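PDB 7AM1: protein SSD1 from Saccharomyces cerevisiae S288C, which binds untranslated regions of messenger RNAs and represses their translation, as a non-enzymatic member of the RNase II family. Local coordinates for residues I308-P311 with D312-I315. Residues are numbered along the deposited sequence; the frame is centred on the assembly and turned at random.
Sequences IHDP and DTEI
An aspartate N-cap opens helix 311-321, which follows strand 298-307 within the second cold-shock domain of this RNase II relative. D310 is the cap: OD2 accepts from T313 N at 2.8 Å. The bond is fairly straight (N-H...O 157°), the amide meeting the oxygen on its anti side. With CG anti to the backbone N (chi1 171°) and beside the carbonyl carbon, the short side chain reaches forward to an amide that lacks a helical carbonyl partner. T313 OG1 also lies 3.1 Å from D310 OD2, the two side chains crossing at about a right angle, though the hydroxyl proton has another acceptor within reach. D310 O begins the helical bonding, receiving E314 N at 2.8 Å. P311 suits the first turn of the helix, where its missing N-H costs no bond and its ring favours the helical phi, while its O accepts from I315 N.

E314 turns back across this turn, its CG 3.3 Å from D310 O. One water donates to both E314 OE2 and H309 O; another donates to E314 OE1 and P311 O, so each carboxylate oxygen is bridged to a backbone carbonyl. OE2 also lies near the plane of the H309 ring at its edge, 4.2 Å from ND1, too far for a hydrogen bond, while H309 NE2 bonds K807. The side chains of E314 and I315 also touch L716 of helix 689-725.

The helix N-terminus would probably favour an ionised D310, partly offset by the like charge of D312, whose OD2 is 5.0 Å from D310 OD2.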
# COMPACT_ATOMS: atom_id res chain seq x y z
N ILE A 308 0.81 -10.03 22.69
CA ILE A 308 0.82 -10.04 21.24
C ILE A 308 -0.56 -9.79 20.65
O ILE A 308 -0.69 -9.23 19.55
CB ILE A 308 1.41 -11.38 20.75
CG1 ILE A 308 1.65 -11.35 19.24
CG2 ILE A 308 0.48 -12.53 21.11
CD1 ILE A 308 2.45 -12.53 18.75
N HIS A 309 -1.62 -10.21 21.34
CA HIS A 309 -2.98 -10.06 20.82
C HIS A 309 -3.79 -9.00 21.55
O HIS A 309 -5.00 -8.92 21.34
CB HIS A 309 -3.71 -11.40 20.88
CG HIS A 309 -3.07 -12.49 20.07
ND1 HIS A 309 -2.75 -12.33 18.74
CD2 HIS A 309 -2.68 -13.74 20.41
CE1 HIS A 309 -2.20 -13.44 18.29
NE2 HIS A 309 -2.14 -14.31 19.28
N ASP A 310 -3.16 -8.18 22.38
CA ASP A 310 -3.86 -7.04 22.95
C ASP A 310 -4.14 -6.02 21.85
O ASP A 310 -3.22 -5.65 21.11
CB ASP A 310 -3.05 -6.39 24.07
CG ASP A 310 -3.65 -5.08 24.53
OD1 ASP A 310 -4.63 -5.11 25.30
OD2 ASP A 310 -3.15 -4.01 24.10
N PRO A 311 -5.38 -5.55 21.70
CA PRO A 311 -5.67 -4.66 20.56
C PRO A 311 -4.80 -3.41 20.52
O PRO A 311 -4.28 -3.06 19.46
CB PRO A 311 -7.16 -4.32 20.75
CG PRO A 311 -7.47 -4.66 22.18
CD PRO A 311 -6.57 -5.80 22.53
N ASP A 312 -4.61 -2.74 21.66
CA ASP A 312 -3.77 -1.55 21.68
C ASP A 312 -2.33 -1.89 21.32
O ASP A 312 -1.68 -1.15 20.56
CB ASP A 312 -3.84 -0.87 23.04
CG ASP A 312 -5.12 -0.09 23.25
OD1 ASP A 312 -5.95 -0.04 22.31
OD2 ASP A 312 -5.31 0.47 24.35
N THR A 313 -1.81 -3.00 21.85
CA THR A 313 -0.46 -3.41 21.52
C THR A 313 -0.33 -3.73 20.04
O THR A 313 0.70 -3.42 19.41
CB THR A 313 -0.06 -4.63 22.35
OG1 THR A 313 -0.13 -4.31 23.75
CG2 THR A 313 1.35 -5.09 22.01
N GLU A 314 -1.36 -4.33 19.45
CA GLU A 314 -1.34 -4.64 18.02
C GLU A 314 -1.10 -3.38 17.20
O GLU A 314 -0.30 -3.39 16.25
CB GLU A 314 -2.64 -5.31 17.61
CG GLU A 314 -2.77 -6.76 18.08
CD GLU A 314 -4.14 -7.35 17.80
OE1 GLU A 314 -5.13 -6.58 17.73
OE2 GLU A 314 -4.24 -8.59 17.65
N ILE A 315 -1.77 -2.28 17.55
CA ILE A 315 -1.62 -1.04 16.80
C ILE A 315 -0.28 -0.39 17.12
O ILE A 315 0.43 0.09 16.23
CB ILE A 315 -2.79 -0.08 17.09
CG1 ILE A 315 -4.12 -0.75 16.76
CG2 ILE A 315 -2.61 1.23 16.31
CD1 ILE A 315 -4.24 -1.23 15.32
O HOH W 1 -6.31 -9.48 19.14
O HOH W 2 -6.16 -3.94 17.13